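Local coordinates for transcriptional activator PlcR protein (Bacillus thuringiensis, PDB 3U3W), which activates transcription of virulence genes by binding DNA once its quorum-sensing signal peptide PapR occupies the tetratricopeptide-repeat domain, at residues 192-206 against 215-229. Numbering follows the deposited sequence.
Sequences EEFDVKVRYNHAKAL and SLYQVNKAIEISCRI
The helical segments 192-206 and 215-228 run antiparallel, their axes 8.3 Å apart at closest approach and 161° between directions, drawing the CA atoms of A203 and S215 to 4.4 Å. At that close end S215 OG donates to the backbone O of A203 at 2.8 Å, coming from above the carbonyl plane, and A203 CB packs on V219 CG2. Next, Q218 fits as a knob among R199, H202, A203 and L206. Its chain bends at chi2 (-72°), bringing the amide almost coplanar with the R199 guanidinium, and R199 NH1 bonds to Q218 OE1 at 2.8 Å. A water accepts from Q218 NE2 and, weakly, from R199 NH1. R199 is itself a knob: K221 CG lies over one face of its guanidinium, while NE forms a salt bridge to D195 OD2 (3.0 Å), one turn back, which helps fix the group's rotation. Beside A222, V196 CG2 meets I225 CG2 at 3.6 Å. At the far end R228 grips E192 end-on, NH2 to OE1 (3.2 Å) and NH1 to OE2 (3.0 Å), both nearly straight, on the syn sides but from well out of the carboxylate plane. On the face turned from this contact, K197, N201 and K204 bind the bound peptide's backbone. Such a knobs-into-holes antiparallel hairpin is the building element of the RNPP regulators' tetratricopeptide-type superhelix.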
loop_
_atom_site.group_PDB
_atom_site.type_symbol
_atom_site.label_atom_id
_atom_site.label_comp_id
_atom_site.label_asym_id
_atom_site.label_seq_id
_atom_site.Cartn_x
_atom_site.Cartn_y
_atom_site.Cartn_z
ATOM N N GLU A 192 3.338 -6.492 3.971
ATOM C CA GLU A 192 4.782 -6.675 3.989
ATOM C C GLU A 192 5.552 -5.562 4.723
ATOM O O GLU A 192 6.625 -5.815 5.285
ATOM C CB GLU A 192 5.309 -6.942 2.576
ATOM C CG GLU A 192 4.561 -8.087 1.893
ATOM C CD GLU A 192 5.406 -8.861 0.899
ATOM O OE1 GLU A 192 6.173 -9.761 1.331
ATOM O OE2 GLU A 192 5.286 -8.581 -0.318
ATOM N N GLU A 193 5.003 -4.350 4.747
ATOM C CA GLU A 193 5.566 -3.311 5.611
ATOM C C GLU A 193 5.583 -3.731 7.078
ATOM O O GLU A 193 6.600 -3.569 7.749
ATOM C CB GLU A 193 4.848 -1.983 5.455
ATOM C CG GLU A 193 5.456 -1.088 4.376
ATOM C CD GLU A 193 4.534 0.057 3.990
ATOM O OE1 GLU A 193 3.311 -0.031 4.264
ATOM O OE2 GLU A 193 5.035 1.049 3.412
ATOM N N PHE A 194 4.475 -4.292 7.566
ATOM C CA PHE A 194 4.437 -4.771 8.945
ATOM C C PHE A 194 5.462 -5.889 9.206
ATOM O O PHE A 194 6.171 -5.864 10.205
ATOM C CB PHE A 194 3.031 -5.214 9.362
ATOM C CG PHE A 194 2.925 -5.559 10.822
ATOM C CD1 PHE A 194 3.336 -4.653 11.795
ATOM C CD2 PHE A 194 2.431 -6.793 11.225
ATOM C CE1 PHE A 194 3.248 -4.974 13.135
ATOM C CE2 PHE A 194 2.340 -7.131 12.573
ATOM C CZ PHE A 194 2.745 -6.227 13.525
ATOM N N ASP A 195 5.526 -6.851 8.295
ATOM C CA ASP A 195 6.522 -7.914 8.305
ATOM C C ASP A 195 7.924 -7.327 8.492
ATOM O O ASP A 195 8.721 -7.835 9.286
ATOM C CB ASP A 195 6.447 -8.666 6.968
ATOM C CG ASP A 195 7.021 -10.086 7.031
ATOM O OD1 ASP A 195 6.216 -11.044 7.029
ATOM O OD2 ASP A 195 8.265 -10.253 7.049
ATOM N N VAL A 196 8.227 -6.258 7.756
ATOM C CA VAL A 196 9.541 -5.648 7.838
ATOM C C VAL A 196 9.750 -5.063 9.228
ATOM O O VAL A 196 10.838 -5.150 9.803
ATOM C CB VAL A 196 9.733 -4.525 6.782
ATOM C CG1 VAL A 196 10.947 -3.686 7.102
ATOM C CG2 VAL A 196 9.850 -5.109 5.393
ATOM N N LYS A 197 8.700 -4.453 9.762
ATOM C CA LYS A 197 8.799 -3.821 11.045
ATOM C C LYS A 197 9.026 -4.871 12.157
ATOM O O LYS A 197 9.890 -4.690 13.019
ATOM C CB LYS A 197 7.543 -2.998 11.323
ATOM C CG LYS A 197 7.500 -2.484 12.745
ATOM C CD LYS A 197 6.147 -1.907 13.105
ATOM C CE LYS A 197 5.935 -0.553 12.454
ATOM N NZ LYS A 197 4.654 0.051 12.894
ATOM N N VAL A 198 8.240 -5.947 12.133
ATOM C CA VAL A 198 8.399 -7.033 13.104
ATOM C C VAL A 198 9.788 -7.654 13.024
ATOM O O VAL A 198 10.410 -7.904 14.052
ATOM C CB VAL A 198 7.353 -8.171 12.935
ATOM C CG1 VAL A 198 7.580 -9.257 13.994
ATOM C CG2 VAL A 198 5.947 -7.631 13.027
ATOM N N ARG A 199 10.282 -7.913 11.814
ATOM C CA ARG A 199 11.632 -8.474 11.690
ATOM C C ARG A 199 12.693 -7.547 12.264
ATOM O O ARG A 199 13.693 -7.997 12.837
ATOM C CB ARG A 199 11.974 -8.858 10.255
ATOM C CG ARG A 199 11.152 -10.010 9.739
ATOM C CD ARG A 199 11.670 -10.536 8.405
ATOM N NE ARG A 199 10.778 -11.589 7.927
ATOM C CZ ARG A 199 10.877 -12.872 8.263
ATOM N NH1 ARG A 199 11.856 -13.293 9.072
ATOM N NH2 ARG A 199 9.994 -13.740 7.788
ATOM N N TYR A 200 12.461 -6.246 12.141
ATOM C CA TYR A 200 13.412 -5.277 12.663
ATOM C C TYR A 200 13.474 -5.308 14.185
ATOM O O TYR A 200 14.564 -5.260 14.766
ATOM C CB TYR A 200 13.054 -3.884 12.203
ATOM C CG TYR A 200 13.895 -2.795 12.820
ATOM C CD1 TYR A 200 15.212 -2.595 12.419
ATOM C CD2 TYR A 200 13.369 -1.958 13.792
ATOM C CE1 TYR A 200 15.977 -1.594 12.968
ATOM C CE2 TYR A 200 14.126 -0.939 14.350
ATOM C CZ TYR A 200 15.425 -0.759 13.933
ATOM O OH TYR A 200 16.171 0.262 14.477
ATOM N N ASN A 201 12.301 -5.366 14.815
ATOM C CA ASN A 201 12.204 -5.340 16.269
ATOM C C ASN A 201 12.776 -6.641 16.785
ATOM O O ASN A 201 13.571 -6.653 17.715
ATOM C CB ASN A 201 10.747 -5.173 16.721
ATOM C CG ASN A 201 10.189 -3.769 16.460
ATOM O OD1 ASN A 201 10.924 -2.769 16.486
ATOM N ND2 ASN A 201 8.872 -3.689 16.220
ATOM N N HIS A 202 12.373 -7.731 16.141
ATOM C CA HIS A 202 12.911 -9.063 16.388
ATOM C C HIS A 202 14.439 -9.063 16.289
ATOM O O HIS A 202 15.116 -9.612 17.158
ATOM C CB HIS A 202 12.309 -10.049 15.383
ATOM C CG HIS A 202 12.627 -11.478 15.669
ATOM N ND1 HIS A 202 12.347 -12.496 14.782
ATOM C CD2 HIS A 202 13.191 -12.066 16.750
ATOM C CE1 HIS A 202 12.738 -13.647 15.298
ATOM N NE2 HIS A 202 13.250 -13.416 16.494
ATOM N N ALA A 203 14.976 -8.433 15.240
ATOM C CA ALA A 203 16.427 -8.360 15.068
ATOM C C ALA A 203 17.072 -7.637 16.236
ATOM O O ALA A 203 18.106 -8.071 16.722
ATOM C CB ALA A 203 16.791 -7.689 13.783
ATOM N N LYS A 204 16.458 -6.541 16.687
ATOM C CA LYS A 204 16.985 -5.798 17.823
ATOM C C LYS A 204 17.046 -6.675 19.078
ATOM O O LYS A 204 18.053 -6.680 19.773
ATOM C CB LYS A 204 16.173 -4.519 18.095
ATOM C CG LYS A 204 16.394 -3.399 17.077
ATOM C CD LYS A 204 15.485 -2.197 17.383
ATOM C CE LYS A 204 15.824 -1.579 18.730
ATOM N NZ LYS A 204 17.218 -1.082 18.706
ATOM N N ALA A 205 15.961 -7.393 19.351
ATOM C CA ALA A 205 15.882 -8.338 20.464
ATOM C C ALA A 205 16.924 -9.490 20.401
ATOM O O ALA A 205 17.544 -9.826 21.410
ATOM C CB ALA A 205 14.447 -8.893 20.591
ATOM N N LEU A 206 17.099 -10.085 19.225
ATOM C CA LEU A 206 18.122 -11.103 19.008
ATOM C C LEU A 206 19.501 -10.536 19.310
ATOM O O LEU A 206 20.326 -11.190 19.969
ATOM C CB LEU A 206 18.056 -11.663 17.571
ATOM C CG LEU A 206 16.784 -12.487 17.290
ATOM C CD1 LEU A 206 16.436 -12.599 15.814
ATOM C CD2 LEU A 206 16.882 -13.876 17.923
ATOM N N SER A 215 20.363 -12.213 14.207
ATOM C CA SER A 215 19.927 -10.837 14.100
ATOM C C SER A 215 20.171 -10.372 12.662
ATOM O O SER A 215 19.282 -9.817 12.021
ATOM C CB SER A 215 20.696 -9.960 15.089
ATOM O OG SER A 215 20.265 -8.610 15.043
ATOM N N LEU A 216 21.377 -10.615 12.166
ATOM C CA LEU A 216 21.761 -10.203 10.816
ATOM C C LEU A 216 20.908 -10.930 9.774
ATOM O O LEU A 216 20.567 -10.373 8.718
ATOM C CB LEU A 216 23.257 -10.455 10.576
ATOM C CG LEU A 216 23.842 -10.160 9.193
ATOM C CD1 LEU A 216 23.690 -8.693 8.835
ATOM C CD2 LEU A 216 25.301 -10.604 9.099
ATOM N N TYR A 217 20.544 -12.169 10.090
ATOM C CA TYR A 217 19.645 -12.925 9.234
ATOM C C TYR A 217 18.319 -12.198 9.070
ATOM O O TYR A 217 17.857 -11.975 7.945
ATOM C CB TYR A 217 19.397 -14.322 9.789
ATOM C CG TYR A 217 18.301 -15.064 9.067
ATOM C CD1 TYR A 217 18.534 -15.678 7.838
ATOM C CD2 TYR A 217 17.027 -15.157 9.616
ATOM C CE1 TYR A 217 17.512 -16.358 7.170
ATOM C CE2 TYR A 217 16.007 -15.843 8.966
ATOM C CZ TYR A 217 16.264 -16.441 7.742
ATOM O OH TYR A 217 15.259 -17.113 7.092
ATOM N N GLN A 218 17.707 -11.838 10.198
ATOM C CA GLN A 218 16.447 -11.103 10.174
ATOM C C GLN A 218 16.604 -9.742 9.502
ATOM O O GLN A 218 15.735 -9.340 8.734
ATOM C CB GLN A 218 15.884 -10.935 11.577
ATOM C CG GLN A 218 15.498 -12.245 12.222
ATOM C CD GLN A 218 14.247 -12.825 11.606
ATOM O OE1 GLN A 218 13.462 -12.112 10.983
ATOM N NE2 GLN A 218 14.058 -14.128 11.765
ATOM N N VAL A 219 17.708 -9.053 9.787
ATOM C CA VAL A 219 17.992 -7.745 9.188
ATOM C C VAL A 219 18.062 -7.816 7.657
ATOM O O VAL A 219 17.387 -7.049 6.956
ATOM C CB VAL A 219 19.305 -7.123 9.729
ATOM C CG1 VAL A 219 19.728 -5.937 8.873
ATOM C CG2 VAL A 219 19.125 -6.678 11.141
ATOM N N ASN A 220 18.856 -8.753 7.146
ATOM C CA ASN A 220 19.019 -8.917 5.699
ATOM C C ASN A 220 17.748 -9.364 5.000
ATOM O O ASN A 220 17.461 -8.932 3.881
ATOM C CB ASN A 220 20.159 -9.881 5.381
ATOM C CG ASN A 220 21.521 -9.271 5.638
ATOM O OD1 ASN A 220 21.687 -8.050 5.596
ATOM N ND2 ASN A 220 22.499 -10.116 5.915
ATOM N N LYS A 221 16.996 -10.233 5.663
ATOM C CA LYS A 221 15.690 -10.626 5.173
ATOM C C LYS A 221 14.793 -9.377 5.051
ATOM O O LYS A 221 14.134 -9.170 4.035
ATOM C CB LYS A 221 15.052 -11.651 6.115
ATOM C CG LYS A 221 13.872 -12.387 5.523
ATOM C CD LYS A 221 14.253 -13.811 5.151
ATOM C CE LYS A 221 15.534 -13.850 4.303
ATOM N NZ LYS A 221 15.684 -15.125 3.521
ATOM N N ALA A 222 14.785 -8.535 6.082
ATOM C CA ALA A 222 13.913 -7.371 6.080
ATOM C C ALA A 222 14.357 -6.315 5.028
ATOM O O ALA A 222 13.527 -5.753 4.332
ATOM C CB ALA A 222 13.778 -6.783 7.494
ATOM N N ILE A 223 15.658 -6.100 4.890
ATOM C CA ILE A 223 16.208 -5.268 3.817
ATOM C C ILE A 223 15.796 -5.758 2.429
ATOM O O ILE A 223 15.440 -4.953 1.568
ATOM C CB ILE A 223 17.755 -5.189 3.906
ATOM C CG1 ILE A 223 18.159 -4.518 5.230
ATOM C CG2 ILE A 223 18.351 -4.503 2.656
ATOM C CD1 ILE A 223 19.642 -4.130 5.341
ATOM N N GLU A 224 15.839 -7.071 2.217
ATOM C CA GLU A 224 15.411 -7.648 0.944
ATOM C C GLU A 224 13.937 -7.351 0.682
ATOM O O GLU A 224 13.567 -6.902 -0.409
ATOM C CB GLU A 224 15.664 -9.160 0.906
ATOM C CG GLU A 224 15.051 -9.873 -0.294
ATOM C CD GLU A 224 14.556 -11.283 0.044
ATOM O OE1 GLU A 224 15.381 -12.124 0.465
ATOM O OE2 GLU A 224 13.338 -11.548 -0.103
ATOM N N ILE A 225 13.096 -7.603 1.681
ATOM C CA ILE A 225 11.671 -7.314 1.558
ATOM C C ILE A 225 11.422 -5.832 1.280
ATOM O O ILE A 225 10.561 -5.481 0.483
ATOM C CB ILE A 225 10.882 -7.729 2.810
ATOM C CG1 ILE A 225 11.028 -9.240 3.036
ATOM C CG2 ILE A 225 9.402 -7.346 2.664
ATOM C CD1 ILE A 225 10.494 -9.706 4.364
ATOM N N SER A 226 12.183 -4.973 1.942
ATOM C CA SER A 226 12.046 -3.536 1.763
ATOM C C SER A 226 12.367 -3.105 0.329
ATOM O O SER A 226 11.602 -2.358 -0.273
ATOM C CB SER A 226 12.934 -2.779 2.747
ATOM O OG SER A 226 12.437 -2.915 4.059
ATOM N N CYS A 227 13.495 -3.565 -0.210
ATOM C CA CYS A 227 13.851 -3.237 -1.595
ATOM C C CYS A 227 12.851 -3.762 -2.638
ATOM O O CYS A 227 12.515 -3.068 -3.588
ATOM C CB CYS A 227 15.269 -3.691 -1.916
ATOM S SG CYS A 227 16.484 -2.819 -0.913
ATOM N N ARG A 228 12.351 -4.967 -2.428
ATOM C CA ARG A 228 11.388 -5.563 -3.338
ATOM C C ARG A 228 10.064 -4.808 -3.368
ATOM O O ARG A 228 9.417 -4.732 -4.411
ATOM C CB ARG A 228 11.152 -7.044 -2.997
ATOM C CG ARG A 228 9.980 -7.651 -3.740
ATOM C CD ARG A 228 9.965 -9.180 -3.657
ATOM N NE ARG A 228 9.929 -9.659 -2.282
ATOM C CZ ARG A 228 8.850 -9.616 -1.510
ATOM N NH1 ARG A 228 7.715 -9.121 -1.985
ATOM N NH2 ARG A 228 8.904 -10.073 -0.265
ATOM N N ILE A 229 9.642 -4.268 -2.230
ATOM C CA ILE A 229 8.386 -3.508 -2.203
ATOM C C ILE A 229 8.620 -1.992 -2.312
ATOM O O ILE A 229 7.701 -1.206 -2.209
ATOM C CB ILE A 229 7.517 -3.855 -0.963
ATOM C CG1 ILE A 229 8.116 -3.294 0.327
ATOM C CG2 ILE A 229 7.330 -5.371 -0.841
ATOM C CD1 ILE A 229 7.265 -3.611 1.553
HETATM O O HOH W 1 12.349 -16.279 10.622
#